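Local coordinates for protein ribose 5-phosphate isomerase B (Anaplasma phagocytophilum, PDB 4EM8) that probably interconverts ribose 5-phosphate and ribulose 5-phosphate as a sugar-phosphate isomerase of the LacAB/RpiB family, at residues D49-V61 and G76-R88. Sequence-based numbering, arbitrary orientation.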
loop_
_atom_site.group_PDB
_atom_site.type_symbol
_atom_site.label_atom_id
_atom_site.label_comp_id
_atom_site.label_asym_id
_atom_site.label_seq_id
_atom_site.Cartn_x
_atom_site.Cartn_y
_atom_site.Cartn_z
ATOM N N ASP A 49 -11.854 4.228 14.534
ATOM C CA ASP A 49 -11.587 3.279 13.457
ATOM C C ASP A 49 -11.019 4.009 12.223
ATOM O O ASP A 49 -11.703 4.853 11.629
ATOM C CB ASP A 49 -12.878 2.525 13.086
ATOM C CG ASP A 49 -13.394 1.637 14.214
ATOM O OD1 ASP A 49 -12.618 1.235 15.108
ATOM O OD2 ASP A 49 -14.584 1.339 14.179
ATOM N N TYR A 50 -9.775 3.706 11.848
ATOM C CA TYR A 50 -9.118 4.434 10.746
ATOM C C TYR A 50 -9.970 4.524 9.481
ATOM O O TYR A 50 -9.983 5.573 8.834
ATOM C CB TYR A 50 -7.677 3.920 10.462
ATOM C CG TYR A 50 -7.590 2.449 10.135
ATOM C CD1 TYR A 50 -7.735 2.000 8.829
ATOM C CD2 TYR A 50 -7.388 1.501 11.138
ATOM C CE1 TYR A 50 -7.688 0.642 8.529
ATOM C CE2 TYR A 50 -7.327 0.132 10.849
ATOM C CZ TYR A 50 -7.496 -0.293 9.551
ATOM O OH TYR A 50 -7.443 -1.638 9.261
ATOM N N PRO A 51 -10.723 3.462 9.132
ATOM C CA PRO A 51 -11.506 3.590 7.885
ATOM C C PRO A 51 -12.524 4.743 7.840
ATOM O O PRO A 51 -12.818 5.259 6.753
ATOM C CB PRO A 51 -12.238 2.243 7.795
ATOM C CG PRO A 51 -11.392 1.293 8.581
ATOM C CD PRO A 51 -10.879 2.113 9.719
ATOM N N ASP A 52 -13.046 5.147 8.997
ATOM C CA ASP A 52 -13.997 6.239 9.053
ATOM C C ASP A 52 -13.380 7.618 8.766
ATOM O O ASP A 52 -14.106 8.565 8.531
ATOM C CB ASP A 52 -14.693 6.270 10.417
ATOM C CG ASP A 52 -15.531 5.038 10.672
ATOM O OD1 ASP A 52 -16.088 4.461 9.728
ATOM O OD2 ASP A 52 -15.635 4.639 11.830
ATOM N N TYR A 53 -12.059 7.734 8.796
ATOM C CA TYR A 53 -11.378 9.037 8.628
ATOM C C TYR A 53 -10.704 9.239 7.251
ATOM O O TYR A 53 -9.997 10.220 7.007
ATOM C CB TYR A 53 -10.441 9.251 9.824
ATOM C CG TYR A 53 -11.261 9.517 11.062
ATOM C CD1 TYR A 53 -11.768 8.463 11.816
ATOM C CD2 TYR A 53 -11.598 10.806 11.422
ATOM C CE1 TYR A 53 -12.554 8.697 12.923
ATOM C CE2 TYR A 53 -12.389 11.056 12.523
ATOM C CZ TYR A 53 -12.848 9.986 13.274
ATOM O OH TYR A 53 -13.637 10.195 14.353
ATOM N N VAL A 54 -11.003 8.345 6.326
ATOM C CA VAL A 54 -10.462 8.398 4.962
ATOM C C VAL A 54 -11.323 9.248 4.002
ATOM O O VAL A 54 -10.816 10.013 3.172
ATOM C CB VAL A 54 -10.303 6.945 4.441
ATOM C CG1 VAL A 54 -9.966 6.908 2.961
ATOM C CG2 VAL A 54 -9.233 6.213 5.277
ATOM N N HIS A 55 -12.626 9.125 4.129
ATOM C CA HIS A 55 -13.547 9.730 3.167
ATOM C C HIS A 55 -13.369 11.211 2.979
ATOM O O HIS A 55 -13.324 11.702 1.857
ATOM C CB HIS A 55 -14.985 9.409 3.563
ATOM C CG HIS A 55 -15.259 7.932 3.636
ATOM N ND1 HIS A 55 -15.173 7.236 4.787
ATOM C CD2 HIS A 55 -15.591 7.010 2.639
ATOM C CE1 HIS A 55 -15.455 5.939 4.544
ATOM N NE2 HIS A 55 -15.711 5.805 3.230
ATOM N N ASP A 56 -13.253 11.944 4.069
ATOM C CA ASP A 56 -13.121 13.385 3.984
ATOM C C ASP A 56 -11.848 13.857 3.300
ATOM O O ASP A 56 -11.823 14.957 2.740
ATOM C CB ASP A 56 -13.174 13.990 5.376
ATOM C CG ASP A 56 -14.576 14.137 5.893
ATOM O OD1 ASP A 56 -15.558 13.885 5.152
ATOM O OD2 ASP A 56 -14.689 14.523 7.067
ATOM N N VAL A 57 -10.795 13.047 3.370
ATOM C CA VAL A 57 -9.543 13.364 2.717
ATOM C C VAL A 57 -9.636 13.027 1.231
ATOM O O VAL A 57 -9.423 13.893 0.368
ATOM C CB VAL A 57 -8.390 12.620 3.430
ATOM C CG1 VAL A 57 -7.062 12.716 2.683
ATOM C CG2 VAL A 57 -8.210 13.191 4.831
ATOM N N VAL A 58 -9.983 11.783 0.917
ATOM C CA VAL A 58 -9.985 11.344 -0.481
ATOM C C VAL A 58 -11.003 12.113 -1.349
ATOM O O VAL A 58 -10.765 12.319 -2.542
ATOM C CB VAL A 58 -10.228 9.830 -0.622
ATOM C CG1 VAL A 58 -9.177 9.084 0.190
ATOM C CG2 VAL A 58 -11.658 9.428 -0.251
ATOM N N ARG A 59 -12.093 12.566 -0.739
ATOM C CA ARG A 59 -13.084 13.435 -1.434
ATOM C C ARG A 59 -12.413 14.695 -1.961
ATOM O O ARG A 59 -12.836 15.221 -2.965
ATOM C CB ARG A 59 -14.220 13.878 -0.495
ATOM C CG ARG A 59 -15.607 13.348 -0.871
ATOM C CD ARG A 59 -16.751 13.987 -0.082
ATOM N NE ARG A 59 -16.769 13.637 1.350
ATOM C CZ ARG A 59 -17.120 12.447 1.864
ATOM N NH1 ARG A 59 -17.103 12.275 3.180
ATOM N NH2 ARG A 59 -17.476 11.417 1.091
ATOM N N GLU A 60 -11.375 15.184 -1.271
ATOM C CA GLU A 60 -10.771 16.466 -1.631
ATOM C C GLU A 60 -9.497 16.359 -2.472
ATOM O O GLU A 60 -9.006 17.362 -2.976
ATOM C CB GLU A 60 -10.477 17.303 -0.377
ATOM C CG GLU A 60 -11.686 17.545 0.525
ATOM C CD GLU A 60 -12.756 18.398 -0.114
ATOM O OE1 GLU A 60 -13.892 18.359 0.390
ATOM O OE2 GLU A 60 -12.485 19.098 -1.119
ATOM N N VAL A 61 -8.963 15.154 -2.615
ATOM C CA VAL A 61 -7.710 14.941 -3.355
ATOM C C VAL A 61 -7.880 15.185 -4.861
ATOM O O VAL A 61 -8.896 14.814 -5.440
ATOM C CB VAL A 61 -7.146 13.528 -3.075
ATOM C CG1 VAL A 61 -5.941 13.221 -3.965
ATOM C CG2 VAL A 61 -6.775 13.422 -1.608
ATOM N N GLY A 76 -3.461 -0.049 7.069
ATOM C CA GLY A 76 -4.905 0.083 6.945
ATOM C C GLY A 76 -5.360 1.318 6.187
ATOM O O GLY A 76 -6.291 1.243 5.371
ATOM N N MET A 77 -4.724 2.448 6.456
ATOM C CA MET A 77 -5.027 3.662 5.692
ATOM C C MET A 77 -4.751 3.485 4.194
ATOM O O MET A 77 -5.522 3.954 3.360
ATOM C CB MET A 77 -4.229 4.856 6.222
ATOM C CG MET A 77 -4.762 5.434 7.553
ATOM S SD MET A 77 -6.480 5.943 7.388
ATOM C CE MET A 77 -6.585 7.172 8.713
ATOM N N SER A 78 -3.648 2.833 3.837
ATOM C CA SER A 78 -3.342 2.652 2.390
ATOM C C SER A 78 -4.354 1.763 1.687
ATOM O O SER A 78 -4.802 2.071 0.581
ATOM C CB SER A 78 -1.910 2.178 2.156
ATOM O OG SER A 78 -1.640 1.055 2.954
ATOM N N ILE A 79 -4.787 0.701 2.357
ATOM C CA ILE A 79 -5.851 -0.156 1.830
ATOM C C ILE A 79 -7.146 0.657 1.606
ATOM O O ILE A 79 -7.747 0.599 0.536
ATOM C CB ILE A 79 -6.160 -1.336 2.785
ATOM C CG1 ILE A 79 -4.997 -2.340 2.832
ATOM C CG2 ILE A 79 -7.435 -2.067 2.356
ATOM C CD1 ILE A 79 -5.105 -3.314 4.007
ATOM N N ALA A 80 -7.576 1.387 2.634
ATOM C CA ALA A 80 -8.813 2.127 2.599
ATOM C C ALA A 80 -8.792 3.251 1.558
ATOM O O ALA A 80 -9.792 3.482 0.886
ATOM C CB ALA A 80 -9.122 2.682 3.994
ATOM N N ALA A 81 -7.659 3.954 1.455
ATOM C CA ALA A 81 -7.433 5.046 0.459
ATOM C C ALA A 81 -7.582 4.576 -0.962
ATOM O O ALA A 81 -8.237 5.262 -1.790
ATOM C CB ALA A 81 -6.003 5.641 0.616
ATOM N N ASN A 82 -7.003 3.396 -1.248
ATOM C CA ASN A 82 -6.932 2.887 -2.617
ATOM C C ASN A 82 -8.191 2.196 -3.109
ATOM O O ASN A 82 -8.243 1.713 -4.240
ATOM C CB ASN A 82 -5.695 2.025 -2.801
ATOM C CG ASN A 82 -4.469 2.873 -2.913
ATOM O OD1 ASN A 82 -4.527 3.917 -3.568
ATOM N ND2 ASN A 82 -3.361 2.475 -2.258
ATOM N N ARG A 83 -9.196 2.172 -2.251
ATOM C CA ARG A 83 -10.576 1.825 -2.639
ATOM C C ARG A 83 -11.161 2.778 -3.681
ATOM O O ARG A 83 -12.067 2.386 -4.406
ATOM C CB ARG A 83 -11.504 1.774 -1.398
ATOM C CG ARG A 83 -11.171 0.680 -0.397
ATOM C CD ARG A 83 -11.785 -0.635 -0.782
ATOM N NE ARG A 83 -11.610 -1.677 0.240
ATOM C CZ ARG A 83 -10.580 -2.540 0.316
ATOM N NH1 ARG A 83 -9.576 -2.504 -0.556
ATOM N NH2 ARG A 83 -10.574 -3.489 1.263
ATOM N N HIS A 84 -10.635 4.005 -3.770
ATOM C CA HIS A 84 -11.163 5.037 -4.665
ATOM C C HIS A 84 -10.294 5.225 -5.896
ATOM O O HIS A 84 -9.052 5.349 -5.818
ATOM C CB HIS A 84 -11.302 6.345 -3.880
ATOM C CG HIS A 84 -11.996 6.168 -2.559
ATOM N ND1 HIS A 84 -13.306 6.432 -2.395
ATOM C CD2 HIS A 84 -11.534 5.667 -1.335
ATOM C CE1 HIS A 84 -13.666 6.131 -1.126
ATOM N NE2 HIS A 84 -12.569 5.679 -0.473
ATOM N N LYS A 85 -10.951 5.247 -7.051
ATOM C CA LYS A 85 -10.256 5.311 -8.352
ATOM C C LYS A 85 -9.452 6.594 -8.635
ATOM O O LYS A 85 -8.586 6.593 -9.513
ATOM C CB LYS A 85 -11.246 5.044 -9.504
ATOM C CG LYS A 85 -11.922 3.675 -9.405
ATOM C CD LYS A 85 -12.748 3.283 -10.626
ATOM C CE LYS A 85 -13.142 1.800 -10.541
ATOM N NZ LYS A 85 -13.612 1.207 -11.816
ATOM N N ASN A 86 -9.721 7.674 -7.915
ATOM C CA ASN A 86 -8.983 8.931 -8.124
ATOM C C ASN A 86 -7.732 8.964 -7.230
ATOM O O ASN A 86 -6.958 9.879 -7.340
ATOM C CB ASN A 86 -9.839 10.170 -7.812
ATOM C CG ASN A 86 -10.393 10.173 -6.390
ATOM O OD1 ASN A 86 -10.793 9.138 -5.876
ATOM N ND2 ASN A 86 -10.427 11.349 -5.751
ATOM N N ILE A 87 -7.594 7.979 -6.340
ATOM C CA ILE A 87 -6.579 7.963 -5.316
ATOM C C ILE A 87 -5.495 6.965 -5.633
ATOM O O ILE A 87 -5.756 5.791 -6.019
ATOM C CB ILE A 87 -7.164 7.592 -3.940
ATOM C CG1 ILE A 87 -8.257 8.582 -3.487
ATOM C CG2 ILE A 87 -6.054 7.521 -2.899
ATOM C CD1 ILE A 87 -7.855 10.053 -3.377
ATOM N N ARG A 88 -4.258 7.419 -5.420
ATOM C CA ARG A 88 -3.086 6.575 -5.580
ATOM C C ARG A 88 -2.247 6.761 -4.339
ATOM O O ARG A 88 -1.433 7.705 -4.262
ATOM C CB ARG A 88 -2.320 6.942 -6.863
ATOM C CG ARG A 88 -3.165 6.714 -8.115
ATOM C CD ARG A 88 -2.471 7.130 -9.402
ATOM N NE ARG A 88 -2.184 8.553 -9.394
ATOM C CZ ARG A 88 -3.087 9.499 -9.653
ATOM N NH1 ARG A 88 -4.322 9.165 -9.979
ATOM N NH2 ARG A 88 -2.750 10.775 -9.597
#
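Val54 and Met77 illustrate how two neighbouring helical segments packed on the same sheet interlock: the methionine chain, bent at chi2 (-58°), runs antiparallel to the valine side chain, with Met77 SD 3.5 Å from Val54 CG2. Val54 CG2 also meets Ala80 CB at 3.8 Å, and Met77 CE rests against Tyr50 CB. At this end Tyr50 swings its CG between its own backbone N and carbonyl carbon (chi1 57°), which brings the ring obliquely up to Gly76; Tyr50 CE1 comes to 3.3 Å from Gly76 CA, a closeness that the lack of a side chain there permits. Further along, Ile87 CD1 wedges against Val58 CB and Val61 CB, 3.6 Å from each, and Ile87 and Val61 both reach down to Val109 of the sheet. At the partly exposed rim, Val58 CG2 makes a CH-pi contact over one face of the His84 imidazole, 3.8 Å from its centroid. The outer side is looser: His55 CD2 stays 4.3 Å from His84 CE1, and Asn86 ND2 gives Val58 O a weak hydrogen bond (3.4 Å). Met77 touches Cys71, the predicted proton acceptor, and Tyr50 touches Asp15, like Gly76 a predicted ribulose 5-phosphate residue, so the Tyr50-Met77 end lies beside the probable active site of this Rossmann-like, parallel alpha/beta RpiB fold.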